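Local coordinates for protein spectinomycin phosphotransferase (Legionella pneumophila, PDB 3I1A) that probably transfers the terminal phosphate of ATP to the antibiotic spectinomycin, acting as a kinase-like resistance factor, at residues L297-N300 / S305-E308; A290-D295 / F310-E315; N159-D164 / S176-N181; D212-N217 / G248-V253; K149-V154 / T191-S196. All coordinates share one frame; numbering follows the deposited sequence. Where two conformers were deposited one is given.

Interaction 1 of 5, residues L297-N300 / S305-E308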
# COMPACT_ATOMS: atom_id res chain seq x y z
N LEU A 297 0.84 -5.59 -22.85
CA LEU A 297 1.62 -5.47 -24.09
C LEU A 297 2.66 -6.58 -24.15
O LEU A 297 3.18 -6.89 -25.23
CB LEU A 297 2.31 -4.11 -24.15
CG LEU A 297 1.36 -2.93 -24.31
CD1 LEU A 297 2.13 -1.61 -24.10
CD2 LEU A 297 0.76 -2.94 -25.70
N SER A 298 2.98 -7.16 -22.99
CA SER A 298 3.95 -8.26 -22.89
C SER A 298 3.28 -9.58 -22.53
O SER A 298 2.06 -9.63 -22.29
CB SER A 298 5.00 -7.94 -21.83
OG SER A 298 5.64 -6.72 -22.13
N ARG A 299 4.07 -10.64 -22.49
CA ARG A 299 3.60 -11.98 -22.17
C ARG A 299 4.49 -12.47 -21.06
O ARG A 299 5.02 -13.59 -21.11
CB ARG A 299 3.70 -12.89 -23.40
CG ARG A 299 3.12 -12.27 -24.67
CD ARG A 299 1.70 -12.72 -24.94
NE ARG A 299 1.67 -13.97 -25.68
CZ ARG A 299 1.87 -14.08 -26.99
NH1 ARG A 299 2.12 -12.99 -27.73
NH2 ARG A 299 1.83 -15.27 -27.58
N ASN A 300 4.67 -11.62 -20.06
CA ASN A 300 5.49 -11.91 -18.90
C ASN A 300 4.80 -12.82 -17.89
O ASN A 300 5.48 -13.57 -17.18
CB ASN A 300 5.90 -10.61 -18.20
CG ASN A 300 6.79 -9.73 -19.06
OD1 ASN A 300 7.55 -10.24 -19.89
ND2 ASN A 300 6.71 -8.42 -18.86
N SER A 305 -3.53 -14.41 -15.50
CA SER A 305 -3.02 -13.28 -14.75
C SER A 305 -3.11 -11.98 -15.55
O SER A 305 -3.40 -10.91 -15.00
CB SER A 305 -1.57 -13.54 -14.34
OG SER A 305 -1.51 -14.63 -13.43
N ARG A 306 -2.84 -12.07 -16.85
CA ARG A 306 -2.94 -10.90 -17.71
C ARG A 306 -4.39 -10.45 -17.82
O ARG A 306 -4.66 -9.27 -17.90
CB ARG A 306 -2.37 -11.21 -19.10
CG ARG A 306 -0.85 -11.23 -19.11
CD ARG A 306 -0.31 -11.74 -20.44
NE ARG A 306 -0.51 -10.78 -21.54
CZ ARG A 306 -0.84 -11.12 -22.78
NH1 ARG A 306 -1.01 -12.40 -23.11
NH2 ARG A 306 -0.96 -10.19 -23.71
N LEU A 307 -5.34 -11.39 -17.86
CA LEU A 307 -6.75 -10.98 -17.92
C LEU A 307 -7.10 -10.23 -16.63
O LEU A 307 -7.89 -9.29 -16.64
CB LEU A 307 -7.69 -12.20 -18.08
CG LEU A 307 -9.22 -11.95 -18.09
CD1 LEU A 307 -9.68 -10.95 -19.17
CD2 LEU A 307 -9.88 -13.31 -18.36
N GLU A 308 -6.56 -10.65 -15.49
CA GLU A 308 -6.88 -9.91 -14.25
C GLU A 308 -6.36 -8.48 -14.35
O GLU A 308 -7.05 -7.54 -13.94
CB GLU A 308 -6.28 -10.60 -13.02
CG GLU A 308 -6.84 -12.00 -12.78
CD GLU A 308 -6.32 -12.64 -11.50
OE1 GLU A 308 -5.09 -12.61 -11.25
OE2 GLU A 308 -7.15 -13.21 -10.75

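Interaction 2 of 5, residues A290-D295 / F310-E315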
# COMPACT_ATOMS: atom_id res chain seq x y z
N ALA A 290 1.02 2.17 -16.40
CA ALA A 290 2.33 1.71 -16.81
C ALA A 290 2.55 0.24 -16.44
O ALA A 290 3.03 -0.55 -17.26
CB ALA A 290 3.43 2.59 -16.17
N VAL A 291 2.22 -0.12 -15.21
CA VAL A 291 2.39 -1.47 -14.71
C VAL A 291 1.46 -2.49 -15.35
O VAL A 291 1.91 -3.51 -15.91
CB VAL A 291 2.25 -1.50 -13.16
CG1 VAL A 291 2.21 -2.92 -12.66
CG2 VAL A 291 3.44 -0.76 -12.50
N TYR A 292 0.16 -2.22 -15.30
CA TYR A 292 -0.79 -3.17 -15.88
C TYR A 292 -0.79 -3.09 -17.40
O TYR A 292 -0.96 -4.10 -18.08
CB TYR A 292 -2.18 -2.95 -15.27
CG TYR A 292 -2.15 -3.20 -13.76
CD1 TYR A 292 -1.79 -2.19 -12.87
CD2 TYR A 292 -2.45 -4.45 -13.24
CE1 TYR A 292 -1.72 -2.42 -11.50
CE2 TYR A 292 -2.39 -4.69 -11.86
CZ TYR A 292 -2.02 -3.67 -11.01
OH TYR A 292 -1.96 -3.91 -9.66
N GLY A 293 -0.55 -1.90 -17.95
CA GLY A 293 -0.48 -1.80 -19.39
C GLY A 293 0.68 -2.63 -19.94
O GLY A 293 0.55 -3.33 -20.97
N GLN A 294 1.83 -2.58 -19.27
CA GLN A 294 2.97 -3.36 -19.74
C GLN A 294 2.66 -4.87 -19.66
O GLN A 294 3.11 -5.65 -20.53
CB GLN A 294 4.22 -3.07 -18.92
CG GLN A 294 5.48 -3.71 -19.52
CD GLN A 294 5.78 -3.19 -20.92
OE1 GLN A 294 5.63 -3.91 -21.92
NE2 GLN A 294 6.19 -1.93 -21.01
N ASP A 295 1.91 -5.27 -18.64
CA ASP A 295 1.56 -6.68 -18.50
C ASP A 295 0.69 -7.14 -19.68
O ASP A 295 0.70 -8.33 -20.04
CB ASP A 295 0.81 -6.93 -17.18
CG ASP A 295 0.82 -8.38 -16.77
OD1 ASP A 295 1.85 -9.06 -16.95
OD2 ASP A 295 -0.22 -8.84 -16.23
N PHE A 310 -6.02 -6.78 -17.03
CA PHE A 310 -6.88 -6.08 -17.98
C PHE A 310 -8.17 -5.61 -17.30
O PHE A 310 -8.60 -4.48 -17.51
CB PHE A 310 -7.16 -7.01 -19.18
CG PHE A 310 -7.86 -6.35 -20.35
CD1 PHE A 310 -7.70 -4.99 -20.61
CD2 PHE A 310 -8.62 -7.12 -21.23
CE1 PHE A 310 -8.30 -4.41 -21.74
CE2 PHE A 310 -9.22 -6.54 -22.36
CZ PHE A 310 -9.05 -5.19 -22.62
N LYS A 311 -8.78 -6.45 -16.47
CA LYS A 311 -9.98 -6.07 -15.76
C LYS A 311 -9.68 -4.90 -14.82
O LYS A 311 -10.45 -3.94 -14.73
CB LYS A 311 -10.53 -7.29 -14.99
CG LYS A 311 -11.00 -8.40 -15.94
CD LYS A 311 -11.77 -9.51 -15.22
CE LYS A 311 -12.25 -10.56 -16.22
NZ LYS A 311 -13.11 -11.59 -15.56
N TYR A 312 -8.54 -4.98 -14.14
CA TYR A 312 -8.15 -3.90 -13.22
C TYR A 312 -7.97 -2.60 -14.00
O TYR A 312 -8.49 -1.55 -13.61
CB TYR A 312 -6.85 -4.23 -12.50
CG TYR A 312 -6.43 -3.12 -11.56
CD1 TYR A 312 -7.25 -2.74 -10.49
CD2 TYR A 312 -5.24 -2.42 -11.76
CE1 TYR A 312 -6.87 -1.69 -9.63
CE2 TYR A 312 -4.87 -1.37 -10.92
CZ TYR A 312 -5.68 -1.02 -9.86
OH TYR A 312 -5.28 -0.01 -9.00
N PHE A 313 -7.24 -2.69 -15.09
CA PHE A 313 -7.00 -1.54 -15.95
C PHE A 313 -8.33 -0.91 -16.40
O PHE A 313 -8.51 0.31 -16.34
CB PHE A 313 -6.17 -1.99 -17.16
CG PHE A 313 -5.63 -0.85 -17.99
CD1 PHE A 313 -4.27 -0.54 -17.98
CD2 PHE A 313 -6.49 -0.10 -18.78
CE1 PHE A 313 -3.78 0.52 -18.76
CE2 PHE A 313 -6.00 0.97 -19.56
CZ PHE A 313 -4.66 1.27 -19.54
N LYS A 314 -9.28 -1.74 -16.83
CA LYS A 314 -10.55 -1.16 -17.30
C LYS A 314 -11.41 -0.55 -16.22
O LYS A 314 -12.09 0.47 -16.45
CB LYS A 314 -11.35 -2.21 -18.07
CG LYS A 314 -10.66 -2.56 -19.39
CD LYS A 314 -11.53 -3.40 -20.31
CE LYS A 314 -11.66 -4.83 -19.82
NZ LYS A 314 -12.44 -5.63 -20.82
N GLU A 315 -11.41 -1.18 -15.05
CA GLU A 315 -12.20 -0.69 -13.94
C GLU A 315 -11.84 0.74 -13.56
O GLU A 315 -12.69 1.47 -13.06
CB GLU A 315 -12.02 -1.59 -12.73
CG GLU A 315 -12.76 -2.90 -12.85
CD GLU A 315 -12.66 -3.71 -11.59
OE1 GLU A 315 -13.52 -4.60 -11.41
OE2 GLU A 315 -11.74 -3.46 -10.78

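Interaction 3 of 5, residues N159-D164 / S176-N181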
# COMPACT_ATOMS: atom_id res chain seq x y z
N ASN A 159 3.21 4.68 -29.29
CA ASN A 159 3.48 4.13 -30.60
C ASN A 159 3.24 2.63 -30.71
O ASN A 159 3.10 2.11 -31.82
CB ASN A 159 4.91 4.49 -31.04
CG ASN A 159 5.07 5.97 -31.34
OD1 ASN A 159 4.09 6.67 -31.60
ND2 ASN A 159 6.30 6.45 -31.34
N GLN A 160 3.18 1.94 -29.57
CA GLN A 160 2.95 0.50 -29.57
C GLN A 160 1.48 0.12 -29.76
O GLN A 160 1.16 -1.02 -30.04
CB GLN A 160 3.46 -0.10 -28.26
CG GLN A 160 4.91 0.19 -27.94
CD GLN A 160 5.33 -0.47 -26.65
OE1 GLN A 160 5.19 -1.69 -26.50
NE2 GLN A 160 5.84 0.33 -25.70
N ILE A 161 0.57 1.09 -29.62
CA ILE A 161 -0.84 0.81 -29.77
C ILE A 161 -1.23 0.47 -31.22
O ILE A 161 -2.36 0.08 -31.50
CB ILE A 161 -1.69 2.01 -29.26
CG1 ILE A 161 -1.35 2.29 -27.79
CG2 ILE A 161 -3.19 1.71 -29.37
CD1 ILE A 161 -1.36 1.03 -26.90
N GLU A 162 -0.26 0.59 -32.12
CA GLU A 162 -0.46 0.32 -33.54
C GLU A 162 -0.71 -1.16 -33.84
O GLU A 162 -0.19 -2.05 -33.15
CB GLU A 162 0.76 0.77 -34.34
CG GLU A 162 1.09 2.26 -34.24
CD GLU A 162 2.35 2.64 -35.03
OE1 GLU A 162 2.37 2.43 -36.26
OE2 GLU A 162 3.31 3.14 -34.41
N PHE A 163 -1.50 -1.42 -34.87
CA PHE A 163 -1.79 -2.77 -35.27
C PHE A 163 -0.50 -3.58 -35.44
O PHE A 163 0.50 -3.09 -35.99
CB PHE A 163 -2.57 -2.74 -36.59
CG PHE A 163 -2.95 -4.09 -37.09
CD1 PHE A 163 -4.25 -4.57 -36.92
CD2 PHE A 163 -2.01 -4.89 -37.72
CE1 PHE A 163 -4.60 -5.83 -37.37
CE2 PHE A 163 -2.36 -6.16 -38.17
CZ PHE A 163 -3.66 -6.63 -37.99
N ASP A 164 -0.53 -4.81 -34.94
CA ASP A 164 0.60 -5.72 -35.01
C ASP A 164 -0.00 -7.11 -35.24
O ASP A 164 -0.73 -7.62 -34.39
CB ASP A 164 1.38 -5.67 -33.69
CG ASP A 164 2.67 -6.48 -33.74
OD1 ASP A 164 2.76 -7.41 -34.58
OD2 ASP A 164 3.58 -6.19 -32.93
N SER A 176 -7.21 -1.98 -28.23
CA SER A 176 -8.51 -1.44 -28.62
C SER A 176 -9.06 -0.55 -27.51
O SER A 176 -9.56 0.55 -27.78
CB SER A 176 -9.50 -2.57 -28.89
OG SER A 176 -9.16 -3.29 -30.06
N PHE A 177 -8.95 -1.03 -26.28
CA PHE A 177 -9.46 -0.28 -25.13
C PHE A 177 -8.63 0.99 -24.94
O PHE A 177 -9.18 2.05 -24.62
CB PHE A 177 -9.38 -1.12 -23.84
CG PHE A 177 -10.02 -0.45 -22.66
CD1 PHE A 177 -11.39 -0.53 -22.46
CD2 PHE A 177 -9.26 0.33 -21.79
CE1 PHE A 177 -12.00 0.15 -21.40
CE2 PHE A 177 -9.85 1.01 -20.74
CZ PHE A 177 -11.23 0.93 -20.54
N PHE A 178 -7.32 0.88 -25.09
CA PHE A 178 -6.42 2.04 -24.93
C PHE A 178 -6.80 3.09 -25.97
O PHE A 178 -7.00 4.27 -25.69
CB PHE A 178 -4.97 1.60 -25.18
CG PHE A 178 -3.93 2.58 -24.68
CD1 PHE A 178 -3.19 2.31 -23.52
CD2 PHE A 178 -3.67 3.76 -25.38
CE1 PHE A 178 -2.20 3.19 -23.06
CE2 PHE A 178 -2.68 4.66 -24.94
CZ PHE A 178 -1.94 4.36 -23.77
N ASN A 179 -6.92 2.63 -27.21
CA ASN A 179 -7.28 3.53 -28.28
C ASN A 179 -8.64 4.20 -27.99
O ASN A 179 -8.78 5.42 -28.18
CB ASN A 179 -7.27 2.74 -29.59
CG ASN A 179 -7.50 3.62 -30.79
OD1 ASN A 179 -8.59 3.64 -31.35
ND2 ASN A 179 -6.47 4.35 -31.20
N GLN A 180 -9.62 3.44 -27.51
CA GLN A 180 -10.94 4.00 -27.23
C GLN A 180 -10.92 5.01 -26.08
O GLN A 180 -11.79 5.86 -25.99
CB GLN A 180 -11.96 2.89 -26.90
CG GLN A 180 -12.05 1.81 -27.96
CD GLN A 180 -12.84 0.60 -27.51
OE1 GLN A 180 -12.78 0.19 -26.35
NE2 GLN A 180 -13.59 0.01 -28.44
N ASN A 181 -9.93 4.89 -25.21
CA ASN A 181 -9.81 5.80 -24.05
C ASN A 181 -8.51 6.62 -24.14
O ASN A 181 -7.96 7.05 -23.11
CB ASN A 181 -9.81 4.97 -22.76
CG ASN A 181 -11.13 4.29 -22.53
OD1 ASN A 181 -12.04 4.87 -21.93
ND2 ASN A 181 -11.26 3.06 -23.02

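Interaction 4 of 5, residues D212-N217 / G248-V253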
# COMPACT_ATOMS: atom_id res chain seq x y z
N ASP A 212 0.06 4.45 0.33
CA ASP A 212 -0.86 3.63 -0.45
C ASP A 212 -2.02 3.25 0.45
O ASP A 212 -2.44 2.07 0.52
CB ASP A 212 -0.10 2.39 -0.94
CG ASP A 212 -0.80 1.67 -2.05
OD1 ASP A 212 -1.62 2.29 -2.76
OD2 ASP A 212 -0.53 0.46 -2.24
N ILE A 213 -2.58 4.25 1.11
CA ILE A 213 -3.63 4.00 2.07
C ILE A 213 -5.04 4.02 1.50
O ILE A 213 -5.82 4.95 1.72
CB ILE A 213 -3.45 4.94 3.32
CG1 ILE A 213 -4.47 4.60 4.39
CG2 ILE A 213 -3.47 6.41 2.92
CD1 ILE A 213 -4.47 3.11 4.77
N HIS A 214 -5.35 2.96 0.74
CA HIS A 214 -6.67 2.76 0.16
C HIS A 214 -7.45 1.80 1.06
O HIS A 214 -6.91 1.30 2.05
CB HIS A 214 -6.56 2.21 -1.27
CG HIS A 214 -5.78 0.94 -1.39
ND1 HIS A 214 -6.33 -0.30 -1.13
CD2 HIS A 214 -4.50 0.73 -1.76
CE1 HIS A 214 -5.41 -1.23 -1.35
NE2 HIS A 214 -4.29 -0.63 -1.73
N ALA A 215 -8.71 1.56 0.72
CA ALA A 215 -9.59 0.74 1.54
C ALA A 215 -9.09 -0.65 1.86
O ALA A 215 -9.44 -1.22 2.90
CB ALA A 215 -10.99 0.67 0.92
N GLY A 216 -8.28 -1.21 0.96
CA GLY A 216 -7.75 -2.53 1.20
C GLY A 216 -6.74 -2.56 2.32
O GLY A 216 -6.45 -3.62 2.87
N ASN A 217 -6.20 -1.39 2.68
CA ASN A 217 -5.21 -1.33 3.75
C ASN A 217 -5.72 -0.86 5.11
O ASN A 217 -4.94 -0.52 6.02
CB ASN A 217 -4.00 -0.53 3.27
CG ASN A 217 -3.17 -1.34 2.29
OD1 ASN A 217 -3.11 -2.57 2.40
ND2 ASN A 217 -2.52 -0.68 1.35
N GLY A 248 -10.88 9.31 -2.95
CA GLY A 248 -10.13 8.99 -4.16
C GLY A 248 -10.74 7.92 -5.06
O GLY A 248 -10.40 7.83 -6.23
N GLY A 249 -11.61 7.09 -4.49
CA GLY A 249 -12.27 6.05 -5.28
C GLY A 249 -11.49 4.80 -5.64
O GLY A 249 -11.94 4.04 -6.52
N VAL A 250 -10.35 4.56 -5.01
CA VAL A 250 -9.56 3.37 -5.32
C VAL A 250 -10.36 2.13 -4.94
O VAL A 250 -10.75 1.95 -3.76
CB VAL A 250 -8.21 3.36 -4.55
CG1 VAL A 250 -7.44 2.07 -4.84
CG2 VAL A 250 -7.37 4.54 -4.96
N GLY A 251 -10.62 1.29 -5.94
CA GLY A 251 -11.39 0.06 -5.74
C GLY A 251 -12.89 0.28 -5.78
O GLY A 251 -13.67 -0.57 -5.34
N ASN A 252 -13.29 1.43 -6.31
CA ASN A 252 -14.68 1.82 -6.43
C ASN A 252 -15.41 1.97 -5.09
O ASN A 252 -16.61 1.72 -4.98
CB ASN A 252 -15.45 0.87 -7.35
CG ASN A 252 -16.34 1.62 -8.33
OD1 ASN A 252 -15.98 1.81 -9.50
ND2 ASN A 252 -17.48 2.07 -7.85
N VAL A 253 -14.65 2.36 -4.07
CA VAL A 253 -15.19 2.63 -2.74
C VAL A 253 -14.39 3.88 -2.35
O VAL A 253 -13.44 4.24 -3.06
CB VAL A 253 -14.94 1.46 -1.73
CG1 VAL A 253 -15.73 0.21 -2.17
CG2 VAL A 253 -13.45 1.14 -1.64
O HOH W 1 -10.10 3.07 -1.41

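Interaction 5 of 5, residues K149-V154 / T191-S196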
# COMPACT_ATOMS: atom_id res chain seq x y z
N LYS A 149 9.49 8.76 -14.20
CA LYS A 149 9.63 7.37 -14.65
C LYS A 149 8.38 6.77 -15.29
O LYS A 149 8.42 6.27 -16.42
CB LYS A 149 10.06 6.45 -13.50
CG LYS A 149 10.10 4.97 -13.92
CD LYS A 149 10.67 4.05 -12.86
CE LYS A 149 10.81 2.63 -13.41
NZ LYS A 149 11.61 1.74 -12.51
N TRP A 150 7.28 6.80 -14.55
CA TRP A 150 6.02 6.23 -15.02
C TRP A 150 5.39 7.02 -16.15
O TRP A 150 4.82 6.44 -17.07
CB TRP A 150 5.05 6.12 -13.84
CG TRP A 150 5.72 5.48 -12.69
CD1 TRP A 150 6.15 6.08 -11.54
CD2 TRP A 150 6.09 4.10 -12.58
NE1 TRP A 150 6.76 5.16 -10.72
CE2 TRP A 150 6.74 3.93 -11.34
CE3 TRP A 150 5.93 2.99 -13.42
CZ2 TRP A 150 7.23 2.70 -10.90
CZ3 TRP A 150 6.42 1.76 -12.99
CH2 TRP A 150 7.06 1.63 -11.74
N ARG A 151 5.48 8.34 -16.08
CA ARG A 151 4.92 9.13 -17.16
C ARG A 151 5.64 8.78 -18.46
O ARG A 151 5.02 8.70 -19.50
CB ARG A 151 5.07 10.62 -16.86
CG ARG A 151 4.19 11.08 -15.71
CD ARG A 151 4.20 12.59 -15.58
NE ARG A 151 5.44 13.11 -15.02
CZ ARG A 151 5.76 13.08 -13.73
NH1 ARG A 151 4.93 12.53 -12.85
NH2 ARG A 151 6.89 13.64 -13.32
N GLU A 152 6.94 8.57 -18.38
CA GLU A 152 7.72 8.24 -19.57
C GLU A 152 7.31 6.88 -20.11
O GLU A 152 7.14 6.73 -21.33
CB GLU A 152 9.23 8.24 -19.25
CG GLU A 152 9.75 9.61 -18.85
CD GLU A 152 11.24 9.62 -18.52
OE1 GLU A 152 11.74 8.64 -17.92
OE2 GLU A 152 11.91 10.62 -18.84
N ILE A 153 7.13 5.91 -19.23
CA ILE A 153 6.72 4.57 -19.67
C ILE A 153 5.38 4.61 -20.39
O ILE A 153 5.21 3.97 -21.43
CB ILE A 153 6.63 3.60 -18.48
CG1 ILE A 153 8.03 3.25 -17.99
CG2 ILE A 153 5.91 2.31 -18.89
CD1 ILE A 153 8.06 2.61 -16.62
N VAL A 154 4.42 5.37 -19.87
CA VAL A 154 3.14 5.40 -20.55
C VAL A 154 3.30 6.07 -21.92
O VAL A 154 2.63 5.70 -22.87
CB VAL A 154 2.03 6.14 -19.73
CG1 VAL A 154 0.76 6.20 -20.52
CG2 VAL A 154 1.77 5.39 -18.40
N THR A 191 -1.58 15.79 -17.36
CA THR A 191 -1.97 16.56 -16.18
C THR A 191 -0.99 16.29 -15.06
O THR A 191 -0.60 17.22 -14.34
CB THR A 191 -3.39 16.22 -15.70
OG1 THR A 191 -4.33 16.67 -16.68
CG2 THR A 191 -3.68 16.92 -14.37
N SER A 192 -0.59 15.03 -14.90
CA SER A 192 0.39 14.69 -13.89
C SER A 192 1.68 15.47 -14.18
O SER A 192 2.29 16.04 -13.28
CB SER A 192 0.67 13.18 -13.91
OG SER A 192 1.76 12.87 -13.07
N GLU A 193 2.09 15.51 -15.46
CA GLU A 193 3.31 16.22 -15.87
C GLU A 193 3.20 17.73 -15.59
O GLU A 193 4.11 18.31 -15.01
CB GLU A 193 3.58 15.95 -17.36
CG GLU A 193 4.92 16.47 -17.93
CD GLU A 193 6.17 15.80 -17.37
OE1 GLU A 193 6.22 14.55 -17.25
OE2 GLU A 193 7.14 16.53 -17.06
N LYS A 194 2.09 18.34 -16.00
CA LYS A 194 1.85 19.77 -15.78
C LYS A 194 1.85 20.14 -14.30
O LYS A 194 2.41 21.16 -13.89
CB LYS A 194 0.50 20.17 -16.39
CG LYS A 194 0.10 21.63 -16.22
CD LYS A 194 -1.42 21.79 -16.40
CE LYS A 194 -1.82 23.22 -16.80
NZ LYS A 194 -1.42 23.57 -18.22
N LEU A 195 1.19 19.31 -13.50
CA LEU A 195 1.12 19.57 -12.08
C LEU A 195 2.48 19.37 -11.43
O LEU A 195 2.81 20.09 -10.49
CB LEU A 195 0.05 18.69 -11.43
CG LEU A 195 -1.39 18.98 -11.87
CD1 LEU A 195 -2.37 18.10 -11.09
CD2 LEU A 195 -1.71 20.46 -11.65
N SER A 196 3.28 18.42 -11.91
CA SER A 196 4.59 18.23 -11.29
C SER A 196 5.46 19.45 -11.50
O SER A 196 6.27 19.80 -10.65
CB SER A 196 5.32 16.99 -11.83
OG SER A 196 5.77 17.16 -13.16
O HOH W 2 8.70 15.53 -14.88

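Interaction 1 of 5, residues L297-N300 / S305-E308
R306 keeps CG beside its own backbone N (chi1 -76°) and bends at chi3 (71°), which swings its guanidinium across to S298 and R299 just past the end of helix 274-297. R299 is bent twice, at chi2 and chi3, and lays its CD over one face of that guanidinium, 3.3 Å from R306 NH1. The two guanidinium planes lie only 22° apart, and R299 NE comes to 4.0 Å from R306 NH1. S298, where the chain first leaves helical geometry, brings its carbonyl over a face of the R306 group. S298 O is 2.9 Å from R306 NE, but the angle is too poor for a hydrogen bond. The N-H groups of R306 are used elsewhere: NE on D295 O, NH2 on L296 O, and NH1 on N303 OD1 and in a salt bridge to D168 OD2. D168 also makes a long, weak ion pair with R299 NE. R306 thus crosses the short turn between helices 274-297 and 303-315 and binds carbonyls at the C-terminal end of the first. There the helix dipole should favour a positive charge, and D168, paired with both arginines, probably stabilises both.

Interaction 2 of 5, residues A290-D295 / F310-E315
Y292 meets Y312 and F313 where two consecutive helices, 274-297 and 303-315, fold back on each other as an alpha-helical hairpin. The short segments run at 136° to one another, their axes approaching to 9.4 Å, and Y292 lies closest in backbone to F313. The ring of Y292, with the most buried surface of the contact, receives Y312 on one face: CD2 of Y312 sits over its centre, 3.4 Å above the plane. This is an edge-to-face pair, tilted rather than perpendicular, with centroids 4.5 Å apart and planes at 54°. V291 CG1 lies against the opposite face of Y292, toward the rim, so the ring is sandwiched. Y312 turns CG opposite its backbone N (chi1 179°), which brings its CD2-CE2 edge onto the Y292 face, and its hydroxyl hydrogen-bonds D288 OD2 one helical turn earlier in helix 274-297. F313 fills the adjoining position with a ring edge directed at the backbone of G293, where no side chain intervenes. Behind it the ring makes an edge-to-face pair with F174 of helix 169-180, tying the hairpin to a third helix. F313 CD1 stands 4.0 Å from G293 N and 4.2 Å from Y292 CB.

Interaction 3 of 5, residues N159-D164 / S176-N181
I161 ends a short run, 159-161, that keeps helical backbone angles without regular helical bonds, and its CA lies 7.1 Å from that of N179 on the last turn of helix 169-180. From this position the isoleucine points at the helix and crosses the ring of F178 at about a right angle. CG1 stands beside the backbone N (chi1 -58°) and the chain turns again at chi2, which lays CD1 over the phenylalanine face. The methyl is 4.0 Å from the ring centroid and 20° off the ring normal, a CH-pi contact; I161 CG1 adds a 3.7 Å approach to F178 CD2. The other branch, CG2, reaches the start of the N179 side chain, 4.2 Å from N179 CB. At the helix end, N181 ND2 donates a nearly straight bond (170°) to F177 O at 2.8 Å. The same amide nitrogen lies over the centre of the F177 ring, and F177 in turn makes an edge-to-face pair with F317. The loop has a second tie: K175 NZ hydrogen-bonds E162 O and, weakly, Q160 O. The loop joining two consecutive helices, 149-157 and 169-180, is thus folded back onto the second of them, an aliphatic side chain packing on an aromatic one, here in the helical part of an aminoglycoside phosphotransferase.

Interaction 4 of 5, residues D212-N217 / G248-V253
Apolar contacts join H214 to V250 and A215 to V253, where the loop 212-217 meets the type II turn G249-N252. V250 CG1 touches CB of H214 at 3.7 Å, the two side chains crossing at about a right angle. One residue on, A215 CB meets V253 CG2 at 3.6 Å. The polar link is made by one water, which accepts from A215 N (3.0 Å) and donates to V250 O (2.7 Å), bridging the backbones where no direct bond forms. Bonds inside the loop fix its shape. G216 N donates to H214 ND1, which it meets 27° out of the ring plane; chi1 of H214 (56°) turns the ring back over its own chain to make this possible. N217 ND2 binds D212 O at 2.9 Å, across an inverse gamma turn centred on I213. R284 forms a salt bridge with D212 OD1 and packs against both H214 and V250. The run from H210 through D212 to N217 fits the HxDxxxxN signature of kinase-like catalytic loops; N217 is a magnesium ligand in another structure of this protein, though no metal is bound here. Aliphatic contacts and a water thus brace one flank of the loop, while an amide-to-carbonyl bond holds the N217 side chain near the metal site.

Interaction 5 of 5, residues K149-V154 / T191-S196
R151 forms a salt bridge with E193 across two nearly antiparallel helices, NE donating to OE1 at 2.8 Å. E193 was modelled in two conformers, and the geometry given is that of one. The acceptor lies close to the guanidinium plane, but the arginine approaches from above the carboxylate plane, the guanidinium and carboxylate planes being 69° apart. A water closes a second link, accepting from R151 NH2 at 3.0 Å and donating to E193 OE2 at 2.9 Å. The bend of R151 at chi3 (-74°) turns the guanidinium along helix 182-198, where S192 OG lies 3.2 Å from NH1 and S196 OG sits over one face, 3.7 Å from NH2. That S196 hydroxyl is itself spent on E193 O, one turn back in its own helix. Further out, E283 of helix 274-297 makes a salt bridge with R151 NH1 and a hydrogen bond with S192 OG, fixing both. Y279 OH and Y146 O also bind the guanidinium, and R155 NH2 adds a second cation to E193 OE1. The segments 149-154 and 191-196 run at 148° with axes 10.7 Å apart, an antiparallel helix pair joined here by a charged network, with V154 packing on I185 and V189 farther along, within the helical part of the phosphotransferase.

From the N terminus, interaction 5 opens first at 149-154 and closes at 191-196. Nested inside it, interaction 3 closes the loop between helices 149-157 and 169-180. Interaction 4 follows in series, bringing loop 212-217, with its magnesium-binding asparagine, against loop 248-253. Last comes interaction 2, joining helices 274-297 and 303-315, with interaction 1 nested inside it at their connecting turn. No two contacts cross. Both helices of this hairpin tie the groups together: A290 of helix 274-297 packs on W150, I153 and V154 of interaction 5, while F310, F313 and K314 of helix 303-315 touch F177 of interaction 3. Interaction 4 touches none of the others, its nearest atoms being about 5 Å from interaction 2.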